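Local atomic coordinates of glycerol dehydratase (Clostridium butyricum, PDB entry 1R9D), a protein that probably dehydrates glycerol as a coenzyme B12-independent lyase of the glycyl radical enzyme family. Residues M488-M502 against E615-Y627. Sequence-based numbering, arbitrary orientation.
Sequences MKAYKAQMEYFVKHM and EGALVYCREVNKY
Knobs-into-holes packing joins helices 484-516 and 607-624 of the pyruvate formate lyase-like fold, with Glu623 as the knob among Lys492, Met495, Glu496 and Val499. Over these segments the helix axes run in the same general direction, crossing at -39° with a closest approach of 9.6 Å. The knob is a carboxylate, and a water binds each of its oxygens. One water accepts from Lys492 NZ and donates to Glu623 OE2. A second donates to Glu496 O and Glu623 OE1 and accepts from Tyr627 OH. Lys626 NZ, from the same segment, forms a salt bridge with Glu623 OE1 at 2.8 Å and a long one across to Glu496 OE2. Its charge probably offsets the repulsion between the carboxylates of Glu496 and Glu623.

Val619 lies between Tyr491 and Met495; its CB is 3.7 Å from Tyr491 CE2. Tyr491 CG stands anti to the backbone N (chi1 171°), and the ring reaches across to the other helix. There Tyr491 OH donates to Gly616 O at 2.9 Å, from above the carbonyl plane. The Met495 chain turns at both CB-CG and CG-SD, and its SD meets the edge of the Tyr620 ring, a Met-aromatic contact. Phe451 of strand 449-452 also packs on Met495 and Tyr620. Tyr627 touches Lys500, and Ile194 of the second subunit packs on both. Val499 CG1 lies 3.8 Å from Glu623 CB and 4.1 Å from Val624 CG2.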
loop_
_atom_site.group_PDB
_atom_site.type_symbol
_atom_site.label_atom_id
_atom_site.label_comp_id
_atom_site.label_asym_id
_atom_site.label_seq_id
_atom_site.Cartn_x
_atom_site.Cartn_y
_atom_site.Cartn_z
ATOM N N MET A 488 -9.417 -36.939 22.388
ATOM C CA MET A 488 -9.603 -36.386 21.054
ATOM C C MET A 488 -10.082 -34.939 21.097
ATOM O O MET A 488 -9.792 -34.161 20.188
ATOM C CB MET A 488 -10.593 -37.235 20.251
ATOM C CG MET A 488 -10.044 -38.591 19.821
ATOM S SD MET A 488 -8.490 -38.470 18.889
ATOM C CE MET A 488 -9.082 -37.819 17.307
ATOM N N LYS A 489 -10.815 -34.577 22.147
ATOM C CA LYS A 489 -11.304 -33.207 22.280
ATOM C C LYS A 489 -10.148 -32.268 22.591
ATOM O O LYS A 489 -10.096 -31.144 22.085
ATOM C CB LYS A 489 -12.360 -33.111 23.382
ATOM C CG LYS A 489 -13.650 -33.813 23.030
ATOM C CD LYS A 489 -14.733 -33.576 24.067
ATOM C CE LYS A 489 -16.030 -34.260 23.656
ATOM N NZ LYS A 489 -17.094 -34.096 24.687
ATOM N N ALA A 490 -9.223 -32.733 23.426
ATOM C CA ALA A 490 -8.058 -31.938 23.791
ATOM C C ALA A 490 -7.140 -31.815 22.573
ATOM O O ALA A 490 -6.552 -30.763 22.328
ATOM C CB ALA A 490 -7.316 -32.596 24.946
ATOM N N TYR A 491 -7.018 -32.908 21.826
ATOM C CA TYR A 491 -6.201 -32.959 20.616
ATOM C C TYR A 491 -6.714 -31.899 19.641
ATOM O O TYR A 491 -5.935 -31.128 19.071
ATOM C CB TYR A 491 -6.313 -34.356 19.998
ATOM C CG TYR A 491 -5.697 -34.535 18.622
ATOM C CD1 TYR A 491 -4.316 -34.529 18.442
ATOM C CD2 TYR A 491 -6.504 -34.761 17.509
ATOM C CE1 TYR A 491 -3.751 -34.752 17.180
ATOM C CE2 TYR A 491 -5.955 -34.984 16.249
ATOM C CZ TYR A 491 -4.581 -34.979 16.091
ATOM O OH TYR A 491 -4.044 -35.216 14.846
ATOM N N LYS A 492 -8.031 -31.859 19.460
ATOM C CA LYS A 492 -8.645 -30.888 18.562
ATOM C C LYS A 492 -8.418 -29.451 19.035
ATOM O O LYS A 492 -8.224 -28.549 18.217
ATOM C CB LYS A 492 -10.145 -31.170 18.429
ATOM C CG LYS A 492 -10.902 -30.200 17.522
ATOM C CD LYS A 492 -12.286 -30.749 17.198
ATOM C CE LYS A 492 -13.145 -29.756 16.434
ATOM N NZ LYS A 492 -13.668 -28.668 17.309
ATOM N N ALA A 493 -8.430 -29.242 20.349
ATOM C CA ALA A 493 -8.223 -27.909 20.914
ATOM C C ALA A 493 -6.799 -27.411 20.676
ATOM O O ALA A 493 -6.585 -26.222 20.408
ATOM C CB ALA A 493 -8.534 -27.915 22.406
ATOM N N GLN A 494 -5.823 -28.308 20.794
ATOM C CA GLN A 494 -4.432 -27.929 20.548
ATOM C C GLN A 494 -4.260 -27.636 19.055
ATOM O O GLN A 494 -3.626 -26.654 18.672
ATOM C CB GLN A 494 -3.475 -29.056 20.949
ATOM C CG GLN A 494 -3.352 -29.311 22.448
ATOM C CD GLN A 494 -2.784 -28.126 23.220
ATOM O OE1 GLN A 494 -1.902 -27.411 22.736
ATOM N NE2 GLN A 494 -3.278 -27.926 24.438
ATOM N N MET A 495 -4.829 -28.500 18.220
ATOM C CA MET A 495 -4.746 -28.346 16.768
ATOM C C MET A 495 -5.320 -26.994 16.351
ATOM O O MET A 495 -4.714 -26.257 15.569
ATOM C CB MET A 495 -5.532 -29.466 16.075
ATOM C CG MET A 495 -5.326 -29.563 14.564
ATOM S SD MET A 495 -3.716 -30.250 14.110
ATOM C CE MET A 495 -3.990 -32.018 14.411
ATOM N N GLU A 496 -6.492 -26.673 16.886
ATOM C CA GLU A 496 -7.171 -25.422 16.573
ATOM C C GLU A 496 -6.332 -24.179 16.840
ATOM O O GLU A 496 -6.275 -23.266 16.011
ATOM C CB GLU A 496 -8.475 -25.337 17.368
ATOM C CG GLU A 496 -9.199 -24.007 17.261
ATOM C CD GLU A 496 -10.476 -23.988 18.079
ATOM O OE1 GLU A 496 -10.415 -24.313 19.290
ATOM O OE2 GLU A 496 -11.541 -23.650 17.516
ATOM N N TYR A 497 -5.681 -24.147 17.997
ATOM C CA TYR A 497 -4.868 -23.004 18.382
ATOM C C TYR A 497 -3.677 -22.768 17.459
ATOM O O TYR A 497 -3.472 -21.659 16.969
ATOM C CB TYR A 497 -4.358 -23.177 19.814
ATOM C CG TYR A 497 -3.541 -22.001 20.312
ATOM C CD1 TYR A 497 -4.165 -20.832 20.739
ATOM C CD2 TYR A 497 -2.146 -22.044 20.319
ATOM C CE1 TYR A 497 -3.427 -19.728 21.162
ATOM C CE2 TYR A 497 -1.393 -20.939 20.740
ATOM C CZ TYR A 497 -2.045 -19.787 21.158
ATOM O OH TYR A 497 -1.325 -18.683 21.563
ATOM N N PHE A 498 -2.888 -23.808 17.220
ATOM C CA PHE A 498 -1.716 -23.647 16.372
ATOM C C PHE A 498 -2.012 -23.498 14.885
ATOM O O PHE A 498 -1.281 -22.801 14.182
ATOM C CB PHE A 498 -0.729 -24.785 16.638
ATOM C CG PHE A 498 -0.079 -24.695 17.989
ATOM C CD1 PHE A 498 0.913 -23.750 18.235
ATOM C CD2 PHE A 498 -0.508 -25.501 19.038
ATOM C CE1 PHE A 498 1.469 -23.601 19.509
ATOM C CE2 PHE A 498 0.041 -25.360 20.320
ATOM C CZ PHE A 498 1.029 -24.409 20.553
ATOM N N VAL A 499 -3.076 -24.129 14.395
ATOM C CA VAL A 499 -3.408 -23.978 12.984
ATOM C C VAL A 499 -3.852 -22.530 12.767
ATOM O O VAL A 499 -3.534 -21.922 11.751
ATOM C CB VAL A 499 -4.536 -24.938 12.542
ATOM C CG1 VAL A 499 -4.986 -24.594 11.127
ATOM C CG2 VAL A 499 -4.030 -26.374 12.574
ATOM N N LYS A 500 -4.570 -21.973 13.738
ATOM C CA LYS A 500 -5.029 -20.594 13.631
ATOM C C LYS A 500 -3.844 -19.642 13.452
ATOM O O LYS A 500 -3.848 -18.789 12.563
ATOM C CB LYS A 500 -5.812 -20.183 14.881
ATOM C CG LYS A 500 -6.416 -18.789 14.778
ATOM C CD LYS A 500 -6.348 -18.025 16.090
ATOM C CE LYS A 500 -7.111 -18.717 17.202
ATOM N NZ LYS A 500 -7.049 -17.924 18.467
ATOM N N HIS A 501 -2.822 -19.786 14.289
ATOM C CA HIS A 501 -1.670 -18.896 14.181
ATOM C C HIS A 501 -0.795 -19.134 12.958
ATOM O O HIS A 501 -0.168 -18.203 12.454
ATOM C CB HIS A 501 -0.863 -18.942 15.479
ATOM C CG HIS A 501 -1.553 -18.253 16.615
ATOM N ND1 HIS A 501 -1.745 -16.888 16.644
ATOM C CD2 HIS A 501 -2.181 -18.744 17.710
ATOM C CE1 HIS A 501 -2.465 -16.568 17.705
ATOM N NE2 HIS A 501 -2.744 -17.677 18.369
ATOM N N MET A 502 -0.764 -20.369 12.465
ATOM C CA MET A 502 0.013 -20.677 11.272
ATOM C C MET A 502 -0.639 -19.970 10.083
ATOM O O MET A 502 0.037 -19.353 9.256
ATOM C CB MET A 502 0.037 -22.189 11.018
ATOM C CG MET A 502 0.556 -22.580 9.634
ATOM S SD MET A 502 0.580 -24.359 9.344
ATOM C CE MET A 502 -1.183 -24.705 9.208
ATOM N N GLU A 615 -8.876 -40.123 10.870
ATOM C CA GLU A 615 -9.484 -39.103 11.716
ATOM C C GLU A 615 -8.450 -38.120 12.267
ATOM O O GLU A 615 -8.720 -36.923 12.373
ATOM C CB GLU A 615 -10.254 -39.763 12.862
ATOM C CG GLU A 615 -10.988 -38.787 13.778
ATOM C CD GLU A 615 -11.910 -37.833 13.025
ATOM O OE1 GLU A 615 -12.457 -38.222 11.966
ATOM O OE2 GLU A 615 -12.100 -36.694 13.505
ATOM N N GLY A 616 -7.271 -38.626 12.620
ATOM C CA GLY A 616 -6.231 -37.751 13.138
ATOM C C GLY A 616 -5.834 -36.690 12.124
ATOM O O GLY A 616 -5.657 -35.516 12.471
ATOM N N ALA A 617 -5.704 -37.103 10.865
ATOM C CA ALA A 617 -5.336 -36.189 9.788
ATOM C C ALA A 617 -6.490 -35.247 9.465
ATOM O O ALA A 617 -6.274 -34.082 9.134
ATOM C CB ALA A 617 -4.942 -36.971 8.546
ATOM N N LEU A 618 -7.716 -35.757 9.559
ATOM C CA LEU A 618 -8.897 -34.950 9.279
ATOM C C LEU A 618 -9.068 -33.797 10.250
ATOM O O LEU A 618 -9.606 -32.755 9.883
ATOM C CB LEU A 618 -10.158 -35.822 9.285
ATOM C CG LEU A 618 -10.463 -36.510 7.951
ATOM C CD1 LEU A 618 -11.557 -37.573 8.136
ATOM C CD2 LEU A 618 -10.899 -35.457 6.934
ATOM N N VAL A 619 -8.631 -33.974 11.495
ATOM C CA VAL A 619 -8.745 -32.902 12.476
ATOM C C VAL A 619 -7.908 -31.720 11.978
ATOM O O VAL A 619 -8.336 -30.567 12.044
ATOM C CB VAL A 619 -8.245 -33.355 13.859
ATOM C CG1 VAL A 619 -8.197 -32.174 14.821
ATOM C CG2 VAL A 619 -9.182 -34.441 14.404
ATOM N N TYR A 620 -6.711 -32.018 11.480
ATOM C CA TYR A 620 -5.835 -30.981 10.937
ATOM C C TYR A 620 -6.487 -30.357 9.697
ATOM O O TYR A 620 -6.602 -29.136 9.581
ATOM C CB TYR A 620 -4.491 -31.592 10.538
ATOM C CG TYR A 620 -3.624 -30.660 9.720
ATOM C CD1 TYR A 620 -2.987 -29.569 10.312
ATOM C CD2 TYR A 620 -3.471 -30.851 8.350
ATOM C CE1 TYR A 620 -2.217 -28.688 9.560
ATOM C CE2 TYR A 620 -2.698 -29.969 7.580
ATOM C CZ TYR A 620 -2.076 -28.892 8.197
ATOM O OH TYR A 620 -1.302 -28.021 7.457
ATOM N N CYS A 621 -6.925 -31.206 8.777
ATOM C CA CYS A 621 -7.531 -30.733 7.537
ATOM C C CYS A 621 -8.765 -29.849 7.744
ATOM O O CYS A 621 -8.924 -28.837 7.058
ATOM C CB CYS A 621 -7.871 -31.925 6.633
ATOM S SG CYS A 621 -6.407 -32.836 5.996
ATOM N N ARG A 622 -9.627 -30.216 8.688
ATOM C CA ARG A 622 -10.831 -29.427 8.951
ATOM C C ARG A 622 -10.501 -28.049 9.515
ATOM O O ARG A 622 -11.224 -27.084 9.264
ATOM C CB ARG A 622 -11.766 -30.159 9.917
ATOM C CG ARG A 622 -12.310 -31.477 9.390
ATOM C CD ARG A 622 -13.194 -32.140 10.436
ATOM N NE ARG A 622 -13.577 -33.500 10.069
ATOM C CZ ARG A 622 -13.319 -34.569 10.816
ATOM N NH1 ARG A 622 -12.675 -34.437 11.972
ATOM N NH2 ARG A 622 -13.707 -35.771 10.411
ATOM N N GLU A 623 -9.420 -27.953 10.281
ATOM C CA GLU A 623 -9.024 -26.666 10.830
ATOM C C GLU A 623 -8.514 -25.764 9.705
ATOM O O GLU A 623 -8.911 -24.607 9.606
ATOM C CB GLU A 623 -7.926 -26.823 11.890
ATOM C CG GLU A 623 -8.364 -27.467 13.205
ATOM C CD GLU A 623 -9.563 -26.785 13.840
ATOM O OE1 GLU A 623 -9.602 -25.534 13.876
ATOM O OE2 GLU A 623 -10.467 -27.505 14.322
ATOM N N VAL A 624 -7.640 -26.302 8.859
ATOM C CA VAL A 624 -7.079 -25.529 7.751
ATOM C C VAL A 624 -8.171 -24.940 6.850
ATOM O O VAL A 624 -8.084 -23.780 6.437
ATOM C CB VAL A 624 -6.119 -26.393 6.896
ATOM C CG1 VAL A 624 -5.653 -25.611 5.671
ATOM C CG2 VAL A 624 -4.909 -26.806 7.731
ATOM N N ASN A 625 -9.199 -25.736 6.556
ATOM C CA ASN A 625 -10.302 -25.290 5.700
ATOM C C ASN A 625 -11.054 -24.055 6.198
ATOM O O ASN A 625 -11.754 -23.402 5.426
ATOM C CB ASN A 625 -11.322 -26.421 5.499
ATOM C CG ASN A 625 -10.920 -27.390 4.409
ATOM O OD1 ASN A 625 -9.931 -27.184 3.702
ATOM N ND2 ASN A 625 -11.697 -28.458 4.261
ATOM N N LYS A 626 -10.917 -23.732 7.477
ATOM C CA LYS A 626 -11.619 -22.585 8.047
ATOM C C LYS A 626 -11.105 -21.220 7.608
ATOM O O LYS A 626 -11.826 -20.221 7.717
ATOM C CB LYS A 626 -11.540 -22.621 9.573
ATOM C CG LYS A 626 -12.277 -23.757 10.244
ATOM C CD LYS A 626 -11.907 -23.795 11.717
ATOM C CE LYS A 626 -12.676 -24.870 12.472
ATOM N NZ LYS A 626 -12.315 -24.845 13.922
ATOM N N TYR A 627 -9.875 -21.179 7.106
ATOM C CA TYR A 627 -9.240 -19.911 6.745
ATOM C C TYR A 627 -9.246 -19.438 5.296
ATOM O O TYR A 627 -9.347 -20.233 4.369
ATOM C CB TYR A 627 -7.801 -19.942 7.268
ATOM C CG TYR A 627 -7.758 -20.230 8.744
ATOM C CD1 TYR A 627 -7.799 -21.544 9.225
ATOM C CD2 TYR A 627 -7.806 -19.190 9.669
ATOM C CE1 TYR A 627 -7.903 -21.810 10.592
ATOM C CE2 TYR A 627 -7.910 -19.443 11.038
ATOM C CZ TYR A 627 -7.965 -20.755 11.491
ATOM O OH TYR A 627 -8.137 -20.996 12.835
HETATM O O HOH W 1 -11.925 -26.849 16.741
HETATM O O HOH W 2 -7.786 -23.513 13.603
#